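Local atomic coordinates of DNA ligase (Aquifex aeolicus, PDB entry 3QWU), a protein that probably seals nucleic acid ends as an ATP-dependent ligase, and binds adenosine and a calcium ion. Residues T65-Q70 with E196-I201; D82-R87 with C105-D110; F290-Q295 with G357-L362. All coordinates share one frame; numbering follows the deposited sequence.

Contact 1 of 3, residues T65-Q70 with E196-I201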
loop_
_atom_site.group_PDB
_atom_site.type_symbol
_atom_site.label_atom_id
_atom_site.label_comp_id
_atom_site.label_asym_id
_atom_site.label_seq_id
_atom_site.Cartn_x
_atom_site.Cartn_y
_atom_site.Cartn_z
ATOM N N THR A 65 -20.466 4.518 -17.425
ATOM C CA THR A 65 -19.818 5.744 -17.844
ATOM C C THR A 65 -18.494 5.470 -18.540
ATOM O O THR A 65 -18.073 6.261 -19.319
ATOM C CB THR A 65 -19.590 6.641 -16.637
ATOM O OG1 THR A 65 -20.829 6.742 -15.927
ATOM C CG2 THR A 65 -19.143 8.003 -17.038
ATOM N N GLY A 66 -17.823 4.357 -18.255
ATOM C CA GLY A 66 -16.577 4.052 -18.928
ATOM C C GLY A 66 -16.799 3.663 -20.382
ATOM O O GLY A 66 -16.106 4.144 -21.296
ATOM N N LEU A 67 -17.779 2.790 -20.590
ATOM C CA LEU A 67 -18.117 2.331 -21.923
ATOM C C LEU A 67 -18.591 3.489 -22.792
ATOM O O LEU A 67 -18.152 3.657 -23.907
ATOM C CB LEU A 67 -19.201 1.267 -21.841
ATOM C CG LEU A 67 -18.759 -0.093 -21.322
ATOM C CD1 LEU A 67 -19.899 -1.075 -21.548
ATOM C CD2 LEU A 67 -17.495 -0.492 -22.026
ATOM N N ARG A 68 -19.442 4.312 -22.226
ATOM C CA ARG A 68 -19.914 5.532 -22.847
ATOM C C ARG A 68 -18.780 6.528 -23.146
ATOM O O ARG A 68 -18.799 7.192 -24.157
ATOM C CB ARG A 68 -20.975 6.131 -21.937
ATOM C CG ARG A 68 -21.808 7.214 -22.502
ATOM C CD ARG A 68 -23.105 7.379 -21.663
ATOM N NE ARG A 68 -24.074 6.357 -22.080
ATOM C CZ ARG A 68 -24.986 5.763 -21.312
ATOM N NH1 ARG A 68 -25.086 6.064 -20.024
ATOM N NH2 ARG A 68 -25.812 4.854 -21.858
ATOM N N GLU A 69 -17.776 6.606 -22.288
ATOM C CA GLU A 69 -16.677 7.568 -22.529
ATOM C C GLU A 69 -15.596 7.053 -23.507
ATOM O O GLU A 69 -15.082 7.812 -24.323
ATOM C CB GLU A 69 -16.041 7.992 -21.196
ATOM C CG GLU A 69 -14.824 8.944 -21.270
ATOM C CD GLU A 69 -15.205 10.430 -21.423
ATOM O OE1 GLU A 69 -16.152 10.921 -20.771
ATOM O OE2 GLU A 69 -14.525 11.119 -22.187
ATOM N N GLN A 70 -15.236 5.782 -23.420
ATOM C CA GLN A 70 -14.044 5.324 -24.113
ATOM C C GLN A 70 -14.242 4.935 -25.577
ATOM O O GLN A 70 -13.272 4.921 -26.318
ATOM C CB GLN A 70 -13.418 4.155 -23.376
ATOM C CG GLN A 70 -12.867 4.532 -22.021
ATOM C CD GLN A 70 -11.820 5.636 -22.065
ATOM O OE1 GLN A 70 -11.869 6.588 -21.268
ATOM N NE2 GLN A 70 -10.853 5.497 -22.978
ATOM N N GLU A 196 -29.759 -0.392 -24.070
ATOM C CA GLU A 196 -29.905 -1.861 -24.185
ATOM C C GLU A 196 -28.574 -2.548 -24.071
ATOM O O GLU A 196 -28.417 -3.483 -23.285
ATOM C CB GLU A 196 -30.596 -2.320 -25.492
ATOM C CG GLU A 196 -31.976 -2.992 -25.273
ATOM C CD GLU A 196 -32.070 -3.806 -23.950
ATOM O OE1 GLU A 196 -31.238 -4.715 -23.727
ATOM O OE2 GLU A 196 -32.987 -3.534 -23.137
ATOM N N GLY A 197 -27.596 -2.082 -24.840
ATOM C CA GLY A 197 -26.215 -2.599 -24.713
ATOM C C GLY A 197 -25.755 -2.647 -23.258
ATOM O O GLY A 197 -25.273 -3.682 -22.743
ATOM N N ILE A 198 -25.956 -1.550 -22.549
ATOM C CA ILE A 198 -25.498 -1.491 -21.185
ATOM C C ILE A 198 -26.237 -2.477 -20.319
ATOM O O ILE A 198 -25.616 -3.072 -19.437
ATOM C CB ILE A 198 -25.650 -0.065 -20.579
ATOM C CG1 ILE A 198 -24.718 0.922 -21.305
ATOM C CG2 ILE A 198 -25.388 -0.055 -19.068
ATOM C CD1 ILE A 198 -23.240 0.563 -21.212
ATOM N N LYS A 199 -27.543 -2.662 -20.522
ATOM C CA LYS A 199 -28.253 -3.607 -19.658
ATOM C C LYS A 199 -27.644 -5.006 -19.868
ATOM O O LYS A 199 -27.388 -5.707 -18.903
ATOM C CB LYS A 199 -29.753 -3.650 -19.901
ATOM C CG LYS A 199 -30.605 -2.744 -18.961
ATOM C CD LYS A 199 -30.666 -1.220 -19.384
ATOM C CE LYS A 199 -32.064 -0.548 -19.173
ATOM N NZ LYS A 199 -32.945 -0.531 -20.431
ATOM N N LYS A 200 -27.365 -5.375 -21.110
ATOM C CA LYS A 200 -26.889 -6.728 -21.403
ATOM C C LYS A 200 -25.472 -6.964 -20.866
ATOM O O LYS A 200 -25.203 -7.983 -20.207
ATOM C CB LYS A 200 -26.946 -7.004 -22.885
ATOM C CG LYS A 200 -28.370 -6.896 -23.451
ATOM C CD LYS A 200 -28.360 -7.000 -24.981
ATOM C CE LYS A 200 -29.577 -6.361 -25.585
ATOM N NZ LYS A 200 -29.572 -6.428 -27.087
ATOM N N ILE A 201 -24.582 -6.008 -21.105
ATOM C CA ILE A 201 -23.231 -6.107 -20.589
ATOM C C ILE A 201 -23.218 -6.180 -19.071
ATOM O O ILE A 201 -22.378 -6.830 -18.507
ATOM C CB ILE A 201 -22.361 -4.919 -21.074
ATOM C CG1 ILE A 201 -22.248 -4.950 -22.577
ATOM C CG2 ILE A 201 -20.970 -4.950 -20.470
ATOM C CD1 ILE A 201 -21.772 -3.700 -23.164
#
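Leu67 meets both Ile198 and Ile201, and these three aliphatic side chains make up the apolar part of the contact. The CD1 methyl of Leu67 does most of the touching. It reaches Ile201 tip to tip, CD1 to CD1 at 3.6 Å, whereas with Ile198 the two side chains slide past each other in opposite directions, so that Leu67 CD1 lies 3.7 Å from Ile198 CD1 and the same Ile198 methyl also nears Leu67 CB. Because Ile198 and Ile201 are three residues apart, they project from the same side of their helix and offer one leucine two branched partners. Leucine suits the facing position because its extended branch (chi2 -170°) carries a methyl between them.

Arg68, on the solvent-exposed side, lays its guanidinium against an aliphatic chain. It swings its CG opposite the backbone N (chi1 -167°), and a bend farther out brings NH2 to 4.1 Å from Ile198 CG1, the two chains crossing at about a right angle. Its polar partners lie outside the contact: NH1 forms a salt bridge with Glu64, and NH2 is hydrogen-bonded to Ala193 O.

The axes of the two short helical segments approach to 11.2 Å, at 132° between their N-to-C directions. Leu67 and Ile201 both rest on Phe75 and Phe218 of the five-stranded mixed sheet, a helix-on-sheet layer consistent with the adenylation domain of nucleotidyltransferase-fold ligases.

Contact 2 of 3, residues D82-R87 with C105-D110. With CA (calcium ion), chain D; ADN (adenosine), chain C.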
loop_
_atom_site.group_PDB
_atom_site.type_symbol
_atom_site.label_atom_id
_atom_site.label_comp_id
_atom_site.label_asym_id
_atom_site.label_seq_id
_atom_site.Cartn_x
_atom_site.Cartn_y
_atom_site.Cartn_z
ATOM N N ASP A 82 -8.039 -15.475 -16.539
ATOM C CA ASP A 82 -7.029 -15.223 -15.538
ATOM C C ASP A 82 -5.960 -16.313 -15.592
ATOM O O ASP A 82 -6.103 -17.384 -15.017
ATOM C CB ASP A 82 -7.671 -15.144 -14.167
ATOM C CG ASP A 82 -6.680 -14.708 -13.085
ATOM O OD1 ASP A 82 -5.625 -14.092 -13.388
ATOM O OD2 ASP A 82 -6.964 -14.954 -11.900
ATOM N N GLY A 83 -4.889 -16.017 -16.315
ATOM C CA GLY A 83 -3.755 -16.922 -16.432
ATOM C C GLY A 83 -2.553 -16.033 -16.696
ATOM O O GLY A 83 -2.437 -14.970 -16.102
ATOM N N TYR A 84 -1.679 -16.428 -17.615
ATOM C CA TYR A 84 -0.596 -15.569 -18.043
ATOM C C TYR A 84 -0.560 -15.432 -19.563
ATOM O O TYR A 84 -0.995 -16.266 -20.311
ATOM C CB TYR A 84 0.738 -16.032 -17.458
ATOM C CG TYR A 84 1.225 -17.390 -18.005
ATOM C CD1 TYR A 84 2.172 -17.448 -19.027
ATOM C CD2 TYR A 84 0.735 -18.607 -17.502
ATOM C CE1 TYR A 84 2.626 -18.674 -19.526
ATOM C CE2 TYR A 84 1.182 -19.855 -18.012
ATOM C CZ TYR A 84 2.141 -19.862 -19.015
ATOM O OH TYR A 84 2.588 -21.030 -19.541
ATOM N N ASN A 85 -0.039 -14.307 -19.995
ATOM C CA ASN A 85 -0.000 -13.905 -21.367
ATOM C C ASN A 85 1.108 -14.636 -22.105
ATOM O O ASN A 85 2.245 -14.797 -21.593
ATOM C CB ASN A 85 0.299 -12.415 -21.375
ATOM C CG ASN A 85 0.352 -11.851 -22.732
ATOM O OD1 ASN A 85 1.344 -12.016 -23.455
ATOM N ND2 ASN A 85 -0.673 -11.102 -23.080
ATOM N N THR A 86 0.788 -15.071 -23.321
ATOM C CA THR A 86 1.793 -15.664 -24.149
ATOM C C THR A 86 1.693 -15.216 -25.583
ATOM O O THR A 86 0.597 -14.927 -26.096
ATOM C CB THR A 86 1.759 -17.190 -24.091
ATOM O OG1 THR A 86 3.076 -17.659 -24.432
ATOM C CG2 THR A 86 0.748 -17.756 -25.076
ATOM N N ARG A 87 2.861 -15.145 -26.209
ATOM C CA ARG A 87 2.994 -14.742 -27.602
ATOM C C ARG A 87 3.753 -15.870 -28.311
ATOM O O ARG A 87 4.842 -16.248 -27.886
ATOM C CB ARG A 87 3.747 -13.428 -27.672
ATOM C CG ARG A 87 2.840 -12.166 -27.548
ATOM C CD ARG A 87 3.730 -10.918 -27.447
ATOM N NE ARG A 87 4.595 -11.080 -26.279
ATOM C CZ ARG A 87 5.790 -10.530 -26.137
ATOM N NH1 ARG A 87 6.278 -9.724 -27.070
ATOM N NH2 ARG A 87 6.496 -10.755 -25.037
ATOM N N CYS A 105 9.642 -18.801 -22.726
ATOM C CA CYS A 105 9.136 -19.572 -21.589
ATOM C C CYS A 105 9.407 -21.035 -21.832
ATOM O O CYS A 105 8.863 -21.614 -22.776
ATOM C CB CYS A 105 7.642 -19.395 -21.429
ATOM S SG CYS A 105 7.065 -20.376 -20.001
ATOM N N PRO A 106 10.255 -21.641 -20.998
ATOM C CA PRO A 106 10.589 -23.052 -21.184
ATOM C C PRO A 106 9.394 -23.985 -20.948
ATOM O O PRO A 106 9.286 -25.031 -21.574
ATOM C CB PRO A 106 11.698 -23.303 -20.139
ATOM C CG PRO A 106 12.081 -22.009 -19.615
ATOM C CD PRO A 106 11.018 -21.023 -19.894
ATOM N N PHE A 107 8.493 -23.596 -20.057
ATOM C CA PHE A 107 7.326 -24.417 -19.807
ATOM C C PHE A 107 6.345 -24.307 -20.962
ATOM O O PHE A 107 5.993 -25.335 -21.556
ATOM C CB PHE A 107 6.658 -24.038 -18.489
ATOM C CG PHE A 107 5.265 -24.581 -18.330
ATOM C CD1 PHE A 107 5.060 -25.873 -17.945
ATOM C CD2 PHE A 107 4.171 -23.779 -18.559
ATOM C CE1 PHE A 107 3.804 -26.363 -17.759
ATOM C CE2 PHE A 107 2.903 -24.270 -18.412
ATOM C CZ PHE A 107 2.717 -25.564 -17.992
ATOM N N THR A 108 5.905 -23.088 -21.277
ATOM C CA THR A 108 4.944 -22.860 -22.376
ATOM C C THR A 108 5.491 -23.390 -23.704
ATOM O O THR A 108 4.768 -24.041 -24.442
ATOM C CB THR A 108 4.557 -21.349 -22.554
ATOM O OG1 THR A 108 4.354 -20.748 -21.272
ATOM C CG2 THR A 108 3.298 -21.170 -23.517
ATOM N N THR A 109 6.749 -23.119 -24.015
ATOM C CA THR A 109 7.372 -23.662 -25.243
ATOM C C THR A 109 7.421 -25.203 -25.277
ATOM O O THR A 109 7.167 -25.795 -26.310
ATOM C CB THR A 109 8.815 -23.156 -25.452
ATOM O OG1 THR A 109 8.801 -21.750 -25.483
ATOM C CG2 THR A 109 9.412 -23.710 -26.773
ATOM N N ASP A 110 7.780 -25.834 -24.159
ATOM C CA ASP A 110 7.765 -27.305 -24.049
ATOM C C ASP A 110 6.363 -27.879 -24.314
ATOM O O ASP A 110 6.180 -28.900 -24.965
ATOM C CB ASP A 110 8.212 -27.682 -22.627
ATOM C CG ASP A 110 8.132 -29.175 -22.349
ATOM O OD1 ASP A 110 7.006 -29.694 -22.271
ATOM O OD2 ASP A 110 9.186 -29.823 -22.200
HETATM CA CA CA D . -7.541 -13.152 -10.127
HETATM O "O5'" ADN C . -3.533 -6.688 -19.713
HETATM C "C5'" ADN C . -4.644 -7.582 -19.787
HETATM C "C4'" ADN C . -4.142 -9.021 -19.779
HETATM O "O4'" ADN C . -5.243 -9.972 -19.654
HETATM C "C3'" ADN C . -3.442 -9.358 -21.088
HETATM O "O3'" ADN C . -2.043 -9.084 -21.111
HETATM C "C2'" ADN C . -3.751 -10.836 -21.300
HETATM O "O2'" ADN C . -2.646 -11.643 -20.928
HETATM C "C1'" ADN C . -4.953 -11.162 -20.417
HETATM N N9 ADN C . -6.166 -11.527 -21.166
HETATM C C8 ADN C . -7.013 -12.512 -20.786
HETATM N N7 ADN C . -8.057 -12.646 -21.639
HETATM C C5 ADN C . -7.872 -11.681 -22.576
HETATM C C6 ADN C . -8.634 -11.239 -23.748
HETATM N N6 ADN C . -9.784 -11.909 -24.043
HETATM N N1 ADN C . -8.123 -10.227 -24.515
HETATM C C2 ADN C . -6.968 -9.593 -24.160
HETATM N N3 ADN C . -6.233 -9.932 -23.062
HETATM C C4 ADN C . -6.629 -10.955 -22.272
HETATM O O HOH W 1 -5.415 -12.677 -11.004
HETATM O O HOH W 2 -7.502 -11.079 -10.980
#
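Thr86 and Thr108 mark the nearest backbone approach of strand 84-87 to helix 106-110, whose axes run 10.4 Å apart at 59°. Strand alternation sends Tyr84 and Thr86 toward the helix and leaves Asn85 for the nucleoside. Tyr84 and Thr108 come from opposite directions and share a very short hydrogen bond of 2.5 Å between OH and OG1, in which either hydroxyl could be the donor. Thr108 OG1 lies at the edge of the tyrosine ring, near its plane. The same Tyr84 OH sits at the edge of the Phe107 ring, 3.3 Å from CD2, so a long aromatic residue tipped with a hydroxyl suits a place that is partly apolar and partly polar. A phenylalanine here would keep the ring but is likely to leave Thr108 OG1 without its tyrosine partner and open a small gap beside Phe107.

With OG1 opposite its carbonyl carbon (chi1 -42°), Thr108 sets its hydroxyl toward the tyrosine and its methyl toward Thr86, CG2 standing 3.6 Å from Thr86 OG1 as the two side chains slide past each other. Thr86 OG1 is itself hydrogen-bonded to Leu98 O. Cys105 caps the helix: its SG accepts from Thr108 N at 3.2 Å, nearly straight at 168°.

On the strand's other face, Asn85 ND2 donates to adenosine O2' at 3.0 Å and weakly to O3'. In the loop just before the strand, Asp82 OD2 binds the calcium ion at 2.6 Å, its OD1 takes a bond from a metal-bound water, and Glu143 and Asp239 are the other protein ligands. Lys80, Val81, Asp82 and Gly83 spell KxDG, the signature sequence of covalent nucleotidyltransferases, and this strand borders their nucleotide pocket.

Contact 3 of 3, residues F290-Q295 with G357-L362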
loop_
_atom_site.group_PDB
_atom_site.type_symbol
_atom_site.label_atom_id
_atom_site.label_comp_id
_atom_site.label_asym_id
_atom_site.label_seq_id
_atom_site.Cartn_x
_atom_site.Cartn_y
_atom_site.Cartn_z
ATOM N N PHE A 290 -3.706 -14.470 7.746
ATOM C CA PHE A 290 -3.855 -15.486 8.814
ATOM C C PHE A 290 -3.310 -16.811 8.357
ATOM O O PHE A 290 -2.629 -17.487 9.094
ATOM C CB PHE A 290 -5.329 -15.704 9.204
ATOM C CG PHE A 290 -5.523 -15.979 10.617
ATOM C CD1 PHE A 290 -5.614 -14.931 11.523
ATOM C CD2 PHE A 290 -5.598 -17.273 11.083
ATOM C CE1 PHE A 290 -5.751 -15.160 12.912
ATOM C CE2 PHE A 290 -5.763 -17.545 12.475
ATOM C CZ PHE A 290 -5.837 -16.480 13.384
ATOM N N GLN A 291 -3.622 -17.192 7.124
ATOM C CA GLN A 291 -3.051 -18.400 6.562
ATOM C C GLN A 291 -1.565 -18.352 6.399
ATOM O O GLN A 291 -0.927 -19.389 6.462
ATOM C CB GLN A 291 -3.604 -18.653 5.175
ATOM C CG GLN A 291 -5.008 -19.156 5.131
ATOM C CD GLN A 291 -5.567 -19.069 3.715
ATOM O OE1 GLN A 291 -6.759 -18.897 3.540
ATOM N NE2 GLN A 291 -4.696 -19.189 2.708
ATOM N N ALA A 292 -0.999 -17.197 6.071
ATOM C CA ALA A 292 0.445 -17.130 5.987
ATOM C C ALA A 292 1.085 -17.262 7.402
ATOM O O ALA A 292 2.156 -17.866 7.521
ATOM C CB ALA A 292 0.914 -15.884 5.282
ATOM N N ILE A 293 0.430 -16.715 8.447
ATOM C CA ILE A 293 0.852 -16.954 9.832
ATOM C C ILE A 293 0.707 -18.404 10.288
ATOM O O ILE A 293 1.602 -18.949 10.956
ATOM C CB ILE A 293 0.102 -16.054 10.813
ATOM C CG1 ILE A 293 0.622 -14.615 10.684
ATOM C CG2 ILE A 293 0.228 -16.535 12.262
ATOM C CD1 ILE A 293 -0.446 -13.591 10.969
ATOM N N GLU A 294 -0.428 -19.036 9.983
ATOM C CA GLU A 294 -0.563 -20.497 10.278
ATOM C C GLU A 294 0.552 -21.297 9.565
ATOM O O GLU A 294 1.108 -22.206 10.172
ATOM C CB GLU A 294 -1.938 -21.065 9.888
ATOM C CG GLU A 294 -3.081 -20.722 10.911
ATOM C CD GLU A 294 -4.476 -20.816 10.279
ATOM O OE1 GLU A 294 -4.569 -20.902 9.053
ATOM O OE2 GLU A 294 -5.483 -20.808 11.000
ATOM N N GLN A 295 0.855 -20.963 8.303
ATOM C CA GLN A 295 1.846 -21.715 7.567
ATOM C C GLN A 295 3.237 -21.491 8.204
ATOM O O GLN A 295 3.998 -22.462 8.396
ATOM C CB GLN A 295 1.841 -21.357 6.096
ATOM C CG GLN A 295 2.765 -22.198 5.217
ATOM C CD GLN A 295 2.979 -21.642 3.790
ATOM O OE1 GLN A 295 3.324 -20.455 3.583
ATOM N NE2 GLN A 295 2.807 -22.517 2.802
ATOM N N GLY A 357 10.891 -13.638 7.334
ATOM C CA GLY A 357 11.637 -12.914 8.408
ATOM C C GLY A 357 10.770 -11.924 9.212
ATOM O O GLY A 357 10.913 -11.772 10.408
ATOM N N LEU A 358 9.828 -11.246 8.568
ATOM C CA LEU A 358 9.009 -10.275 9.286
ATOM C C LEU A 358 8.083 -10.989 10.273
ATOM O O LEU A 358 7.996 -10.633 11.430
ATOM C CB LEU A 358 8.203 -9.451 8.292
ATOM C CG LEU A 358 7.201 -8.399 8.886
ATOM C CD1 LEU A 358 7.975 -7.425 9.751
ATOM C CD2 LEU A 358 6.506 -7.683 7.711
ATOM N N LEU A 359 7.391 -12.014 9.815
ATOM C CA LEU A 359 6.463 -12.724 10.684
ATOM C C LEU A 359 7.205 -13.387 11.866
ATOM O O LEU A 359 6.728 -13.345 13.004
ATOM C CB LEU A 359 5.618 -13.717 9.878
ATOM C CG LEU A 359 4.611 -13.225 8.806
ATOM C CD1 LEU A 359 3.821 -14.415 8.226
ATOM C CD2 LEU A 359 3.622 -12.222 9.317
ATOM N N GLY A 360 8.383 -13.946 11.618
ATOM C CA GLY A 360 9.246 -14.446 12.665
ATOM C C GLY A 360 9.624 -13.388 13.692
ATOM O O GLY A 360 9.720 -13.678 14.924
ATOM N N HIS A 361 9.867 -12.172 13.205
ATOM C CA HIS A 361 10.310 -11.085 14.077
ATOM C C HIS A 361 9.157 -10.602 14.964
ATOM O O HIS A 361 9.315 -10.431 16.151
ATOM C CB HIS A 361 10.915 -9.936 13.246
ATOM C CG HIS A 361 11.392 -8.774 14.074
ATOM N ND1 HIS A 361 12.509 -8.838 14.880
ATOM C CD2 HIS A 361 10.876 -7.530 14.247
ATOM C CE1 HIS A 361 12.669 -7.679 15.503
ATOM N NE2 HIS A 361 11.694 -6.865 15.128
ATOM N N LEU A 362 7.980 -10.432 14.368
ATOM C CA LEU A 362 6.805 -10.021 15.095
ATOM C C LEU A 362 6.250 -11.099 16.019
ATOM O O LEU A 362 5.937 -10.796 17.176
ATOM C CB LEU A 362 5.717 -9.617 14.133
ATOM C CG LEU A 362 6.076 -8.569 13.108
ATOM C CD1 LEU A 362 4.838 -8.288 12.282
ATOM C CD2 LEU A 362 6.603 -7.336 13.812
#
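Leu359 and Ile293 cross at about a right angle, and the leucine is the central piece of this small contact. Its CG stands opposite the carbonyl carbon (chi1 -65°), which projects the isopropyl group from its helix toward helix 290-295. Both methyls then meet Ile293 CG1, CD1 at 4.0 Å and CD2 at 4.1 Å, so that the fork of the leucine lies across the isoleucine's longer branch and does not run alongside it.

CD1 also reaches over to the preceding residue, where Ala292 offers little bulk. The methyl lies 3.9 Å from the carbonyl O of Ala292 and 4.4 Å from its CB, touching helix backbone as well as side chain. A small alanine suits this place, since it lets a leucine from the partner helix come close to the main chain, and a beta-branched isoleucine beside it supplies the apolar wall. The contact is purely van der Waals.

Neighbouring groups complete the setting. Val302 also packs on Leu359, and Tyr267 of the second subunit on Ile293. Leu358 and Leu362 turn to Leu260 and Leu264 of that subunit, and Phe290 packs on its Leu271.

Far from the nucleoside and metal sites, this is plain helix-helix packing. It joins helices 276-299 and 353-363 within the C-terminal region of Pab1020-type ligases, and the same pair of helices forms part of the interface between two subunits.

Overall arrangement
From the N terminus, the chain enters contact 1 at residues 65-70 and closes that loop only at 196-201, after 125 intervening residues. Contact 2, a short loop between 82-87 and 105-110, is nested inside it, although the two stay about 17 Å apart at their nearest atoms. Contact 1 joins two helices beside the mixed sheet, while contact 2 ties a strand of the antiparallel sheet that contains 84-91 and 127-134 to helix 106-115. Contact 3 follows in series, closing 290-295 onto 357-362 in the C-terminal region, with its centre 44 Å from that of contact 1. Contacts 1 and 3 both touch the second subunit; contact 2 does not.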